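Local coordinates for periplasmic binding protein (Sulfurospirillum deleyianum, PDB 4PAG) that probably binds a solute in the periplasm and delivers it to an ABC transporter for import into the cell, at residues S31-V36 with P128-Y133; T240-K245 with Q254-Y259; A196-N201 with H282-K287. All coordinates share one frame; numbering follows the deposited sequence.

Interaction 1: S31-V36 with P128-Y133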
# COMPACT_ATOMS: atom_id res chain seq x y z
N SER A 31 6.23 -7.72 3.14
CA SER A 31 6.13 -8.97 2.40
C SER A 31 5.79 -8.73 0.93
O SER A 31 6.40 -9.34 0.06
CB SER A 31 5.11 -9.90 3.06
OG SER A 31 5.56 -10.20 4.37
N PHE A 32 4.85 -7.82 0.64
CA PHE A 32 4.49 -7.52 -0.76
C PHE A 32 5.68 -6.95 -1.53
O PHE A 32 5.88 -7.28 -2.69
CB PHE A 32 3.30 -6.53 -0.82
CG PHE A 32 1.96 -7.11 -0.42
CD1 PHE A 32 1.83 -8.37 0.15
CD2 PHE A 32 0.81 -6.35 -0.60
CE1 PHE A 32 0.58 -8.87 0.51
CE2 PHE A 32 -0.44 -6.84 -0.24
CZ PHE A 32 -0.55 -8.09 0.32
N MSE A 33 6.46 -6.11 -0.88
CA MSE A 33 7.63 -5.47 -1.51
C MSE A 33 8.73 -6.48 -1.77
O MSE A 33 9.38 -6.46 -2.82
CB MSE A 33 8.08 -4.35 -0.59
CG MSE A 33 9.28 -3.59 -1.13
SE MSE A 33 9.44 -1.87 -0.17
CE MSE A 33 9.13 -2.44 1.68
N ILE A 34 8.96 -7.37 -0.81
CA ILE A 34 9.95 -8.44 -1.01
C ILE A 34 9.52 -9.32 -2.18
O ILE A 34 10.35 -9.74 -2.98
CB ILE A 34 10.13 -9.30 0.25
CG1 ILE A 34 10.74 -8.46 1.39
CG2 ILE A 34 11.03 -10.49 -0.05
CD1 ILE A 34 10.68 -9.13 2.76
N TYR A 35 8.21 -9.58 -2.29
CA TYR A 35 7.70 -10.39 -3.39
C TYR A 35 8.17 -9.87 -4.75
O TYR A 35 8.69 -10.63 -5.56
CB TYR A 35 6.16 -10.52 -3.39
CG TYR A 35 5.73 -11.21 -4.65
CD1 TYR A 35 5.76 -12.60 -4.75
CD2 TYR A 35 5.41 -10.48 -5.78
CE1 TYR A 35 5.46 -13.23 -5.94
CE2 TYR A 35 5.11 -11.09 -6.97
CZ TYR A 35 5.12 -12.47 -7.05
OH TYR A 35 4.81 -13.07 -8.25
N VAL A 36 7.98 -8.58 -5.01
CA VAL A 36 8.29 -8.03 -6.33
C VAL A 36 9.79 -7.95 -6.60
O VAL A 36 10.20 -7.91 -7.74
CB VAL A 36 7.59 -6.67 -6.62
CG1 VAL A 36 6.08 -6.88 -6.78
CG2 VAL A 36 7.88 -5.63 -5.55
N PRO A 128 11.76 4.60 -3.55
CA PRO A 128 12.99 4.32 -4.30
C PRO A 128 14.18 3.94 -3.41
O PRO A 128 14.83 2.92 -3.65
CB PRO A 128 13.24 5.62 -5.07
CG PRO A 128 11.89 6.24 -5.21
CD PRO A 128 11.18 5.90 -3.93
N GLU A 129 14.46 4.73 -2.39
CA GLU A 129 15.59 4.41 -1.51
C GLU A 129 15.38 3.11 -0.72
O GLU A 129 16.33 2.36 -0.51
CB GLU A 129 15.94 5.59 -0.60
CG GLU A 129 16.79 6.63 -1.32
CD GLU A 129 18.13 6.08 -1.78
OE1 GLU A 129 18.90 5.57 -0.94
OE2 GLU A 129 18.42 6.16 -2.99
N VAL A 130 14.14 2.81 -0.33
CA VAL A 130 13.84 1.57 0.37
C VAL A 130 14.05 0.37 -0.55
O VAL A 130 14.63 -0.64 -0.14
CB VAL A 130 12.42 1.58 0.98
CG1 VAL A 130 12.05 0.21 1.54
CG2 VAL A 130 12.34 2.63 2.08
N PHE A 131 13.59 0.47 -1.79
CA PHE A 131 13.87 -0.57 -2.78
C PHE A 131 15.37 -0.81 -2.96
O PHE A 131 15.83 -1.95 -2.91
CB PHE A 131 13.21 -0.24 -4.13
CG PHE A 131 11.80 -0.75 -4.25
CD1 PHE A 131 11.55 -2.11 -4.29
CD2 PHE A 131 10.73 0.14 -4.36
CE1 PHE A 131 10.26 -2.59 -4.43
CE2 PHE A 131 9.44 -0.34 -4.48
CZ PHE A 131 9.20 -1.70 -4.52
N ARG A 132 16.14 0.26 -3.16
CA ARG A 132 17.59 0.12 -3.31
C ARG A 132 18.25 -0.54 -2.08
O ARG A 132 19.11 -1.41 -2.20
CB ARG A 132 18.24 1.47 -3.59
CG ARG A 132 17.82 2.06 -4.93
CD ARG A 132 18.59 3.31 -5.30
NE ARG A 132 17.94 3.93 -6.45
CZ ARG A 132 17.18 5.02 -6.42
NH1 ARG A 132 16.97 5.70 -5.29
NH2 ARG A 132 16.63 5.46 -7.55
N TYR A 133 17.82 -0.12 -0.89
CA TYR A 133 18.30 -0.68 0.37
C TYR A 133 18.02 -2.17 0.43
O TYR A 133 18.92 -2.96 0.71
CB TYR A 133 17.62 0.04 1.53
CG TYR A 133 18.01 -0.44 2.91
CD1 TYR A 133 19.22 -0.06 3.48
CD2 TYR A 133 17.16 -1.26 3.65
CE1 TYR A 133 19.57 -0.49 4.74
CE2 TYR A 133 17.52 -1.70 4.92
CZ TYR A 133 18.72 -1.30 5.46
OH TYR A 133 19.09 -1.71 6.73
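M33, modelled as selenomethionine, makes a Met-aromatic contact with F131, the main element of a buried, wholly apolar helix-helix packing between helix 28-37 and helix 127-138. The axes of the two short segments stay 11.2 Å apart at their closest, so side chains rather than backbones fill the space between; they cross at -64°. M33 bridges that gap. Its CG is anti to the backbone N (chi1 -179°), which sends the chain straight out from its own helix before it bends at the last torsion. The selenium then sits over one face of the phenyl ring, with SE of M33 4.4 Å from the ring centroid of F131 and only 12° off the ring normal. Further back along the chain, CG of M33 packs on CE1 of F131 at 3.6 Å. The bent end also serves V130: its CG1 lies 3.8 Å from SE of M33 and 3.9 Å from CE of the same residue, the two side chains crossing at about a right angle. V36, one turn along from M33, sends CG2 to the ring edge, near its plane, 4.0 Å from CE1 of F131. Beyond the pair, F131 also leans on L147 of helix 141-163, and V130 on V119 of strand 116-119. Within helix 127-138, R132 NH1 and E129 OE2 form a salt bridge (2.8 Å) that takes no part in the contact. Replacing F131 by an alanine is likely to take away the face that the M33 selenium covers and to leave V36 CG2 without its ring-edge partner. With apolar surface on both sides, the contact relies on dispersion and shape, and the selenium over the ring face may add a slight directional preference.

Interaction 2: T240-K245 with Q254-Y259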
# COMPACT_ATOMS: atom_id res chain seq x y z
N THR A 240 -24.12 -0.13 -2.89
CA THR A 240 -25.10 0.53 -2.03
C THR A 240 -25.25 2.01 -2.33
O THR A 240 -26.38 2.52 -2.41
CB THR A 240 -24.71 0.35 -0.55
OG1 THR A 240 -24.90 -1.02 -0.17
CG2 THR A 240 -25.56 1.23 0.37
N VAL A 241 -24.13 2.70 -2.52
CA VAL A 241 -24.13 4.16 -2.67
C VAL A 241 -24.87 4.62 -3.94
O VAL A 241 -25.35 5.75 -4.00
CB VAL A 241 -22.69 4.75 -2.58
CG1 VAL A 241 -21.89 4.49 -3.84
CG2 VAL A 241 -22.72 6.25 -2.29
N PHE A 242 -24.96 3.74 -4.93
CA PHE A 242 -25.74 4.01 -6.15
C PHE A 242 -27.14 3.38 -6.17
O PHE A 242 -27.97 3.76 -6.99
CB PHE A 242 -24.96 3.58 -7.38
CG PHE A 242 -23.82 4.49 -7.72
CD1 PHE A 242 -24.07 5.77 -8.19
CD2 PHE A 242 -22.51 4.08 -7.56
CE1 PHE A 242 -23.03 6.63 -8.49
CE2 PHE A 242 -21.46 4.93 -7.87
CZ PHE A 242 -21.72 6.21 -8.33
N ARG A 243 -27.39 2.44 -5.26
CA ARG A 243 -28.70 1.78 -5.15
C ARG A 243 -29.62 2.52 -4.17
O ARG A 243 -30.78 2.78 -4.51
CB ARG A 243 -28.52 0.31 -4.74
CG ARG A 243 -29.81 -0.50 -4.70
CD ARG A 243 -29.62 -1.90 -4.10
NE ARG A 243 -29.19 -1.86 -2.70
CZ ARG A 243 -27.94 -2.10 -2.26
NH1 ARG A 243 -26.97 -2.41 -3.10
NH2 ARG A 243 -27.68 -2.03 -0.97
N GLU A 244 -29.11 2.87 -2.99
CA GLU A 244 -29.93 3.53 -1.95
C GLU A 244 -30.14 5.02 -2.23
O GLU A 244 -29.19 5.78 -2.42
CB GLU A 244 -29.30 3.35 -0.57
CG GLU A 244 -29.48 1.96 0.04
CD GLU A 244 -28.91 1.85 1.45
OE1 GLU A 244 -28.98 0.75 2.02
OE2 GLU A 244 -28.39 2.86 1.99
N LYS A 245 -31.41 5.43 -2.22
CA LYS A 245 -31.81 6.80 -2.59
C LYS A 245 -31.14 7.92 -1.76
O LYS A 245 -30.83 8.99 -2.28
CB LYS A 245 -33.34 6.91 -2.50
CG LYS A 245 -33.94 8.23 -2.96
CD LYS A 245 -33.98 8.34 -4.48
CE LYS A 245 -34.05 9.79 -4.94
NZ LYS A 245 -35.13 10.58 -4.27
N GLN A 254 -24.35 12.28 -7.59
CA GLN A 254 -24.98 12.86 -8.78
C GLN A 254 -24.06 12.89 -9.99
O GLN A 254 -24.47 12.57 -11.10
CB GLN A 254 -25.45 14.29 -8.48
CG GLN A 254 -26.58 14.38 -7.48
CD GLN A 254 -27.89 13.85 -8.02
OE1 GLN A 254 -28.12 13.85 -9.22
NE2 GLN A 254 -28.76 13.40 -7.14
N ASN A 255 -22.81 13.28 -9.77
CA ASN A 255 -21.82 13.35 -10.84
C ASN A 255 -21.11 12.02 -11.13
O ASN A 255 -20.26 11.96 -12.01
CB ASN A 255 -20.77 14.42 -10.51
CG ASN A 255 -21.36 15.81 -10.39
OD1 ASN A 255 -22.28 16.16 -11.12
ND2 ASN A 255 -20.82 16.62 -9.49
N LYS A 256 -21.46 10.96 -10.39
CA LYS A 256 -20.85 9.63 -10.55
C LYS A 256 -19.34 9.66 -10.33
O LYS A 256 -18.60 8.87 -10.92
CB LYS A 256 -21.20 9.03 -11.91
CG LYS A 256 -22.70 9.02 -12.21
CD LYS A 256 -22.95 8.80 -13.70
CE LYS A 256 -24.36 8.30 -13.96
NZ LYS A 256 -25.41 9.26 -13.51
N LYS A 257 -18.88 10.55 -9.47
CA LYS A 257 -17.46 10.66 -9.13
C LYS A 257 -17.20 9.86 -7.84
O LYS A 257 -16.77 10.39 -6.81
CB LYS A 257 -17.06 12.13 -9.02
CG LYS A 257 -17.03 12.82 -10.38
CD LYS A 257 -17.07 14.34 -10.27
CE LYS A 257 -15.73 14.92 -9.86
NZ LYS A 257 -14.75 14.94 -10.98
N VAL A 258 -17.47 8.56 -7.94
CA VAL A 258 -17.32 7.59 -6.87
C VAL A 258 -16.57 6.41 -7.49
O VAL A 258 -17.03 5.86 -8.49
CB VAL A 258 -18.69 7.11 -6.36
CG1 VAL A 258 -18.53 6.07 -5.26
CG2 VAL A 258 -19.55 8.28 -5.89
N TYR A 259 -15.43 6.03 -6.92
CA TYR A 259 -14.55 5.04 -7.57
C TYR A 259 -14.08 3.98 -6.59
O TYR A 259 -13.68 4.29 -5.46
CB TYR A 259 -13.34 5.74 -8.22
CG TYR A 259 -13.76 6.87 -9.15
CD1 TYR A 259 -14.26 6.61 -10.41
CD2 TYR A 259 -13.70 8.20 -8.73
CE1 TYR A 259 -14.69 7.63 -11.25
CE2 TYR A 259 -14.11 9.24 -9.57
CZ TYR A 259 -14.60 8.94 -10.83
OH TYR A 259 -15.00 9.95 -11.67
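V241 and F242, in the last turn of helix 235-243, face V258 and K256 with CA atoms 8.7 Å apart in both pairs, V241 to V258 and F242 to K256. The geometry belongs to a beta-alpha-beta crossover: strand 229-232, this helix, then the short helix 251-254, and finally strand 258-260, which lies parallel to strand 229-232 at the edge of the sheet. Before the strand begins, K256 takes a positive phi in a Schellman motif and K257 forms the centre of an inverse gamma turn, so the chain turns sharply to bring V258 in facing the helix. F242 contributes the largest surface, and V258 is the residue that both V241 and F242 meet. Its CG1, anti to the backbone N (chi1 179°), reaches V241, whose own CG1 is 4.0 Å from that V258 methyl; the two valines lie alongside one another, pointing opposite ways. F242 and V258 reach toward each other across the gap, F242 CZ being 3.7 Å from V258 CB, which meets the ring obliquely, and 3.9 Å from V258 CG2. The same ring tip, CZ of F242, also meets the backbone of the turn: K256 CA lies at the ring edge, near its plane, 4.2 Å away. The amine end of K256 leads away from the contact. V241 also touches W247, while V258 packs on V232 of the adjoining strand. The chemistry grades from a buried valine pair to a solvent-exposed phenylalanine whose ring tip abuts V258. Since every touching group is apolar carbon, helix and edge strand are joined by hydrophobic burial.

Interaction 3: A196-N201 with H282-K287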
# COMPACT_ATOMS: atom_id res chain seq x y z
N ALA A 196 -3.60 12.21 -0.22
CA ALA A 196 -2.96 13.52 -0.07
C ALA A 196 -1.82 13.70 -1.08
O ALA A 196 -1.63 14.79 -1.61
CB ALA A 196 -2.44 13.69 1.34
N LEU A 197 -1.07 12.63 -1.33
CA LEU A 197 0.04 12.68 -2.29
C LEU A 197 -0.46 12.97 -3.71
O LEU A 197 0.25 13.59 -4.52
CB LEU A 197 0.79 11.35 -2.28
CG LEU A 197 2.16 11.35 -2.95
CD1 LEU A 197 3.15 12.19 -2.16
CD2 LEU A 197 2.66 9.91 -3.10
N ALA A 198 -1.67 12.52 -4.00
CA ALA A 198 -2.30 12.75 -5.29
C ALA A 198 -2.93 14.15 -5.43
O ALA A 198 -3.51 14.45 -6.46
CB ALA A 198 -3.36 11.69 -5.54
N GLY A 199 -2.83 14.98 -4.40
CA GLY A 199 -3.36 16.34 -4.43
C GLY A 199 -4.78 16.48 -3.90
O GLY A 199 -5.47 17.45 -4.19
N GLY A 200 -5.22 15.51 -3.10
CA GLY A 200 -6.54 15.55 -2.51
C GLY A 200 -6.61 16.43 -1.27
O GLY A 200 -5.63 16.55 -0.53
N ASN A 201 -7.76 17.05 -1.08
CA ASN A 201 -8.11 17.72 0.16
C ASN A 201 -9.02 16.77 0.94
O ASN A 201 -10.25 16.71 0.74
CB ASN A 201 -8.79 19.05 -0.14
CG ASN A 201 -9.22 19.79 1.11
OD1 ASN A 201 -9.13 19.29 2.21
ND2 ASN A 201 -9.70 21.01 0.92
N HIS A 282 -1.26 7.78 -8.68
CA HIS A 282 -1.57 8.26 -10.04
C HIS A 282 -3.02 8.00 -10.41
O HIS A 282 -3.71 8.88 -10.95
CB HIS A 282 -0.64 7.64 -11.08
CG HIS A 282 0.65 8.38 -11.25
ND1 HIS A 282 0.76 9.50 -12.05
CD2 HIS A 282 1.87 8.18 -10.70
CE1 HIS A 282 2.00 9.95 -11.99
NE2 HIS A 282 2.69 9.17 -11.18
N TRP A 283 -3.49 6.79 -10.12
CA TRP A 283 -4.90 6.46 -10.33
C TRP A 283 -5.81 7.44 -9.59
O TRP A 283 -6.77 7.97 -10.18
CB TRP A 283 -5.17 5.02 -9.91
CG TRP A 283 -6.62 4.65 -9.95
CD1 TRP A 283 -7.35 4.34 -11.06
CD2 TRP A 283 -7.51 4.56 -8.84
NE1 TRP A 283 -8.64 4.06 -10.71
CE2 TRP A 283 -8.77 4.19 -9.35
CE3 TRP A 283 -7.38 4.76 -7.47
CZ2 TRP A 283 -9.89 4.01 -8.54
CZ3 TRP A 283 -8.49 4.60 -6.66
CH2 TRP A 283 -9.73 4.22 -7.20
N ILE A 284 -5.52 7.68 -8.32
CA ILE A 284 -6.26 8.69 -7.54
C ILE A 284 -6.21 10.08 -8.21
O ILE A 284 -7.24 10.76 -8.34
CB ILE A 284 -5.74 8.81 -6.08
CG1 ILE A 284 -6.09 7.54 -5.28
CG2 ILE A 284 -6.36 10.00 -5.38
CD1 ILE A 284 -5.29 7.41 -4.00
N ALA A 285 -5.02 10.52 -8.62
CA ALA A 285 -4.87 11.83 -9.27
C ALA A 285 -5.74 11.94 -10.53
O ALA A 285 -6.36 12.99 -10.79
CB ALA A 285 -3.41 12.10 -9.61
N SER A 286 -5.79 10.85 -11.30
CA SER A 286 -6.61 10.79 -12.51
C SER A 286 -8.10 10.96 -12.20
O SER A 286 -8.84 11.51 -13.01
CB SER A 286 -6.38 9.48 -13.28
OG SER A 286 -7.06 8.37 -12.68
N LYS A 287 -8.53 10.51 -11.03
CA LYS A 287 -9.92 10.66 -10.62
C LYS A 287 -10.19 12.03 -9.99
O LYS A 287 -11.27 12.58 -10.17
CB LYS A 287 -10.31 9.55 -9.64
CG LYS A 287 -10.19 8.13 -10.19
CD LYS A 287 -10.94 7.94 -11.51
CE LYS A 287 -10.87 6.50 -11.98
NZ LYS A 287 -11.15 6.40 -13.43
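A198 meets I284 and A285 where a Schellman motif ends helix 193-197 against the flank of helix 277-288. The motif turns on G199, whose positive phi (93°) would jam a side chain against the carbonyl oxygen of A198, so the backbone itself calls for glycine. The apolar contacts come first. A198 and A285 have CA atoms 4.8 Å apart, an approach their small side chains allow. The methyl of A198 points into helix 277-288, and its CB sits 3.4 Å from CG2 of I284, tighter than usual van der Waals contact. That branch of I284 is the one anti to the backbone N, and it is this branch that meets the A198 methyl. A198 CB also rests 3.7 Å from the backbone N of A285 and 4.1 Å from the A285 CB, so the methyl is wedged between two consecutive residues of the helix. I284 touches P194 and L195 as well, extending the packing along helix 193-197, while A285 leans on L158 of helix 141-163.

The hydrogen bonds serve each segment separately, some within it and some to residues beyond the pair. G199 N reaches back to A196 O at 3.0 Å, and G199 O takes a bond from Y289 OH, just past the end of the other helix. In helix 277-288, W283 O accepts from K287 N. H282, on another side, has both ring nitrogens engaged, ND1 with Y293 OH and NE2 with Y154 O. One polar atom at the interface fares differently: A198 O is buried with no modelled partner, and its neighbour across the contact is A285 CB at 3.9 Å.

How the interactions relate
Interactions 2 and 3 are neighbours, with centres 20 Å apart, and they touch: Y259 CD1 lies 3.7 Å from K287 CE, and Y259 CB 3.9 Å from W283 CZ2. Thus strand 258-260 packs on V258's side against helix 235-243 and, through Y259, against helix 277-288. Neither contact touches the bound histidine: the side chain of V258 is about 11 Å and that of I284 about 12 Å from it; P235 and L260, on the helix and strand of interaction 2, line that pocket. Interaction 1 stands apart, its centre 23 Å from that of interaction 3 and 37 Å from that of interaction 2, yet P128 and L197 both touch L155 of helix 141-163.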